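Local coordinates for protein ParA (Salmonella enterica subsp. enterica serovar Newport str. SL317, PDB 3EZF) that probably acts as a P-loop ATPase in plasmid partition and in ADP-mediated transcriptional regulation, apparently binding DNA through a winged helix-turn-helix, at residues A[130-138]-A[198-206]. Residues are numbered along the deposited sequence; the frame is centred on the assembly and turned at random.
Unlike the reference sequence in segment 198-206: Val200 (reference Ile). With SO4 (sulfate ion), chain G.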
ATOM      1  N   VAL A 130       5.335 -11.910   8.350  1.00 53.43           N
ATOM      2  CA  VAL A 130       6.285 -12.257   9.400  1.00 53.46           C
ATOM      3  C   VAL A 130       5.539 -12.690  10.655  1.00 51.87           C
ATOM      4  O   VAL A 130       6.050 -13.462  11.473  1.00 48.61           O
ATOM      5  CB  VAL A 130       7.208 -11.070   9.739  1.00 51.37           C
ATOM      6  CG1 VAL A 130       8.220 -11.493  10.770  1.00 54.04           C
ATOM      7  CG2 VAL A 130       7.929 -10.596   8.488  1.00 53.37           C
ATOM      8  N   THR A 131       4.317 -12.198  10.793  1.00 52.60           N
ATOM      9  CA  THR A 131       3.506 -12.533  11.947  1.00 54.08           C
ATOM     10  C   THR A 131       3.145 -14.008  11.900  1.00 51.04           C
ATOM     11  O   THR A 131       3.101 -14.680  12.928  1.00 48.02           O
ATOM     12  CB  THR A 131       2.230 -11.664  12.003  1.00 56.66           C
ATOM     13  OG1 THR A 131       2.594 -10.287  12.201  1.00 56.93           O
ATOM     14  CG2 THR A 131       1.331 -12.110  13.151  1.00 58.77           C
ATOM     15  N   LEU A 132       2.899 -14.524  10.706  1.00 50.37           N
ATOM     16  CA  LEU A 132       2.579 -15.936  10.585  1.00 50.43           C
ATOM     17  C   LEU A 132       3.862 -16.707  10.886  1.00 50.46           C
ATOM     18  O   LEU A 132       3.864 -17.689  11.625  1.00 53.99           O
ATOM     19  CB  LEU A 132       2.111 -16.259   9.170  1.00 50.46           C
ATOM     20  CG  LEU A 132       0.946 -17.241   9.071  1.00 51.03           C
ATOM     21  CD1 LEU A 132       0.865 -17.747   7.644  1.00 48.47           C
ATOM     22  CD2 LEU A 132       1.136 -18.392  10.053  1.00 49.45           C
ATOM     23  N   ALA A 133       4.962 -16.250  10.310  1.00 47.52           N
ATOM     24  CA  ALA A 133       6.234 -16.901  10.542  1.00 50.11           C
ATOM     25  C   ALA A 133       6.520 -16.951  12.040  1.00 49.53           C
ATOM     26  O   ALA A 133       6.940 -17.983  12.567  1.00 48.20           O
ATOM     27  CB  ALA A 133       7.334 -16.153   9.819  1.00 53.16           C
ATOM     28  N   HIS A 134       6.290 -15.834  12.722  1.00 48.82           N
ATOM     29  CA  HIS A 134       6.514 -15.769  14.164  1.00 47.55           C
ATOM     30  C   HIS A 134       5.615 -16.715  14.934  1.00 47.23           C
ATOM     31  O   HIS A 134       6.075 -17.377  15.856  1.00 45.90           O
ATOM     32  CB  HIS A 134       6.328 -14.337  14.664  1.00 47.61           C
ATOM     33  CG  HIS A 134       7.528 -13.471  14.430  1.00 51.59           C
ATOM     34  ND1 HIS A 134       7.539 -12.113  14.685  1.00 47.89           N
ATOM     35  CD2 HIS A 134       8.768 -13.779  13.983  1.00 47.83           C
ATOM     36  CE1 HIS A 134       8.731 -11.630  14.407  1.00 47.68           C
ATOM     37  NE2 HIS A 134       9.502 -12.618  13.979  1.00 46.15           N
ATOM     38  N   ALA A 135       4.340 -16.773  14.545  1.00 49.02           N
ATOM     39  CA  ALA A 135       3.349 -17.653  15.167  1.00 49.52           C
ATOM     40  C   ALA A 135       3.769 -19.112  15.004  1.00 49.81           C
ATOM     41  O   ALA A 135       3.984 -19.822  15.993  1.00 53.01           O
ATOM     42  CB  ALA A 135       1.974 -17.436  14.519  1.00 49.17           C
ATOM     43  N   LEU A 136       3.876 -19.553  13.753  1.00 45.29           N
ATOM     44  CA  LEU A 136       4.280 -20.921  13.454  1.00 47.24           C
ATOM     45  C   LEU A 136       5.487 -21.338  14.313  1.00 45.67           C
ATOM     46  O   LEU A 136       5.553 -22.455  14.818  1.00 38.89           O
ATOM     47  CB  LEU A 136       4.618 -21.044  11.955  1.00 44.58           C
ATOM     48  CG  LEU A 136       3.431 -20.928  10.984  1.00 43.96           C
ATOM     49  CD1 LEU A 136       3.884 -20.881   9.533  1.00 38.02           C
ATOM     50  CD2 LEU A 136       2.525 -22.114  11.208  1.00 45.81           C
ATOM     51  N   ARG A 137       6.417 -20.408  14.501  1.00 48.01           N
ATOM     52  CA  ARG A 137       7.638 -20.668  15.253  1.00 51.10           C
ATOM     53  C   ARG A 137       7.446 -20.965  16.728  1.00 53.09           C
ATOM     54  O   ARG A 137       7.876 -22.006  17.219  1.00 56.63           O
ATOM     55  CB  ARG A 137       8.606 -19.488  15.105  1.00 48.41           C
ATOM     56  CG  ARG A 137      10.058 -19.889  14.998  1.00 42.70           C
ATOM     57  CD  ARG A 137      10.650 -20.324  16.322  1.00 43.61           C
ATOM     58  NE  ARG A 137      11.708 -21.329  16.142  1.00 45.49           N
ATOM     59  CZ  ARG A 137      12.814 -21.401  16.874  1.00 38.08           C
ATOM     60  NH1 ARG A 137      13.037 -20.519  17.836  1.00 44.80           N
ATOM     61  NH2 ARG A 137      13.668 -22.380  16.668  1.00 38.22           N
ATOM     62  N   VAL A 138       6.798 -20.054  17.434  1.00 54.88           N
ATOM     63  CA  VAL A 138       6.617 -20.214  18.860  1.00 54.87           C
ATOM     64  C   VAL A 138       5.354 -20.936  19.253  1.00 57.40           C
ATOM     65  O   VAL A 138       5.052 -21.031  20.438  1.00 63.15           O
ATOM     66  CB  VAL A 138       6.612 -18.849  19.555  1.00 55.65           C
ATOM     67  CG1 VAL A 138       7.795 -18.022  19.081  1.00 57.79           C
ATOM     68  CG2 VAL A 138       5.310 -18.125  19.269  1.00 55.52           C
ATOM     69  N   THR A 198      15.379 -11.469  13.534  1.00 60.01           N
ATOM     70  CA  THR A 198      14.270 -10.657  14.020  1.00 63.83           C
ATOM     71  C   THR A 198      14.091 -10.811  15.537  1.00 64.88           C
ATOM     72  O   THR A 198      15.003 -11.264  16.226  1.00 66.11           O
ATOM     73  CB  THR A 198      12.951 -11.024  13.301  1.00 64.73           C
ATOM     74  OG1 THR A 198      11.933 -10.092  13.681  1.00 75.92           O
ATOM     75  CG2 THR A 198      12.502 -12.412  13.679  1.00 65.72           C
ATOM     76  N   ILE A 199      12.927 -10.422  16.054  1.00 63.68           N
ATOM     77  CA  ILE A 199      12.650 -10.527  17.482  1.00 63.93           C
ATOM     78  C   ILE A 199      12.420 -11.975  17.897  1.00 64.21           C
ATOM     79  O   ILE A 199      12.367 -12.288  19.084  1.00 68.05           O
ATOM     80  CB  ILE A 199      11.396  -9.729  17.865  1.00 66.82           C
ATOM     81  CG1 ILE A 199      10.194 -10.236  17.051  1.00 69.09           C
ATOM     82  CG2 ILE A 199      11.641  -8.254  17.636  1.00 66.81           C
ATOM     83  CD1 ILE A 199       8.826  -9.673  17.489  1.00 66.89           C
ATOM     84  N   VAL A 200      12.264 -12.849  16.911  1.00 62.40           N
ATOM     85  CA  VAL A 200      12.038 -14.270  17.148  1.00 59.28           C
ATOM     86  C   VAL A 200      13.171 -15.041  16.485  1.00 57.42           C
ATOM     87  O   VAL A 200      13.145 -15.272  15.273  1.00 57.01           O
ATOM     88  CB  VAL A 200      10.703 -14.727  16.527  1.00 58.84           C
ATOM     89  CG1 VAL A 200      10.559 -16.229  16.641  1.00 62.23           C
ATOM     90  CG2 VAL A 200       9.554 -14.013  17.194  1.00 56.25           C
ATOM     91  N   PRO A 201      14.173 -15.462  17.274  1.00 57.62           N
ATOM     92  CA  PRO A 201      15.333 -16.214  16.769  1.00 56.72           C
ATOM     93  C   PRO A 201      15.112 -17.244  15.644  1.00 55.92           C
ATOM     94  O   PRO A 201      15.932 -17.331  14.720  1.00 62.04           O
ATOM     95  CB  PRO A 201      15.921 -16.848  18.032  1.00 52.84           C
ATOM     96  CG  PRO A 201      14.768 -16.849  19.002  1.00 56.99           C
ATOM     97  CD  PRO A 201      14.134 -15.516  18.743  1.00 54.06           C
ATOM     98  N   GLY A 202      14.035 -18.016  15.680  1.00 44.84           N
ATOM     99  CA  GLY A 202      13.876 -18.975  14.599  1.00 45.94           C
ATOM    100  C   GLY A 202      13.492 -18.423  13.229  1.00 41.41           C
ATOM    101  O   GLY A 202      13.753 -19.070  12.225  1.00 40.03           O
ATOM    102  N   VAL A 203      12.888 -17.234  13.201  1.00 43.19           N
ATOM    103  CA  VAL A 203      12.398 -16.572  11.981  1.00 42.83           C
ATOM    104  C   VAL A 203      13.302 -15.465  11.432  1.00 47.39           C
ATOM    105  O   VAL A 203      13.429 -14.422  12.056  1.00 48.92           O
ATOM    106  CB  VAL A 203      11.014 -15.937  12.249  1.00 45.23           C
ATOM    107  CG1 VAL A 203      10.529 -15.183  11.022  1.00 44.00           C
ATOM    108  CG2 VAL A 203       9.999 -17.023  12.648  1.00 47.66           C
ATOM    109  N   ASP A 204      13.894 -15.675  10.254  1.00 50.03           N
ATOM    110  CA  ASP A 204      14.801 -14.692   9.632  1.00 44.99           C
ATOM    111  C   ASP A 204      14.144 -13.959   8.475  1.00 45.95           C
ATOM    112  O   ASP A 204      13.190 -14.463   7.888  1.00 54.77           O
ATOM    113  CB  ASP A 204      16.057 -15.385   9.110  1.00 49.24           C
ATOM    114  CG  ASP A 204      16.895 -15.992  10.218  1.00 50.95           C
ATOM    115  OD1 ASP A 204      17.653 -15.251  10.863  1.00 57.51           O
ATOM    116  OD2 ASP A 204      16.797 -17.210  10.450  1.00 55.11           O
ATOM    117  N   VAL A 205      14.661 -12.785   8.123  1.00 44.67           N
ATOM    118  CA  VAL A 205      14.067 -12.001   7.037  1.00 45.32           C
ATOM    119  C   VAL A 205      15.090 -11.390   6.094  1.00 43.94           C
ATOM    120  O   VAL A 205      16.137 -10.933   6.550  1.00 45.43           O
ATOM    121  CB  VAL A 205      13.199 -10.830   7.588  1.00 45.48           C
ATOM    122  CG1 VAL A 205      12.501 -10.118   6.441  1.00 44.81           C
ATOM    123  CG2 VAL A 205      12.168 -11.350   8.589  1.00 48.54           C
ATOM    124  N   ILE A 206      14.799 -11.409   4.787  1.00 40.67           N
ATOM    125  CA  ILE A 206      15.668 -10.780   3.783  1.00 42.80           C
ATOM    126  C   ILE A 206      14.897  -9.517   3.447  1.00 44.99           C
ATOM    127  O   ILE A 206      13.882  -9.570   2.763  1.00 48.08           O
ATOM    128  CB  ILE A 206      15.831 -11.598   2.487  1.00 40.11           C
ATOM    129  CG1 ILE A 206      16.792 -12.767   2.703  1.00 43.22           C
ATOM    130  CG2 ILE A 206      16.414 -10.722   1.403  1.00 37.40           C
ATOM    131  CD1 ILE A 206      17.123 -13.549   1.413  1.00 38.96           C
TER
HETATM  132  S   SO4 G 796      17.305 -21.201  15.592  1.00163.40           S
HETATM  133  O1  SO4 G 796      18.660 -21.529  16.070  1.00164.38           O
HETATM  134  O2  SO4 G 796      16.797 -22.304  14.756  1.00163.27           O
HETATM  135  O3  SO4 G 796      17.351 -19.958  14.799  1.00164.21           O
HETATM  136  O4  SO4 G 796      16.415 -21.004  16.747  1.00164.02           O
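His134 turns its imidazole from helix 130-138 into the loop leading to strand 203-206, where it packs among Thr198, Ile199, Val200 and Val203. Val200 CG2 sits over one face, 3.4 Å from the His134 ring centroid and 13° off the normal, a CH-pi contact; Val130 CG1 covers the other face nearer the rim. With CG anti to its carbonyl carbon (chi1 -80°), the flat ring reaches edge-on toward Thr198 and Val203, whose CB atoms lie in its plane. Alanine suits position 133, its short methyl 3.5 Å from Val203 CG1; Val205 CG2 and Val130 CG2 touch more loosely, 4.3 Å apart.

The Arg137 methylenes continue the apolar packing along Val203, whereas exposed Ile199 and Pro201 mark the looser solvent side. Arg137, bent at chi2, lays its guanidinium over the Val200-Val203 type I turn; Gly202, lacking a side chain, allows this approach. Arg137 NH2 bonds weakly to a sulfate probably from the crystallisation liquor, but its charge is chiefly answered by Asp146 in a salt bridge, and NE binds the Leu147 carbonyl. Nearly antiparallel (158°), the helix packs against an edge strand, within this chain, of the parallel sheet of a P-loop NTPase fold.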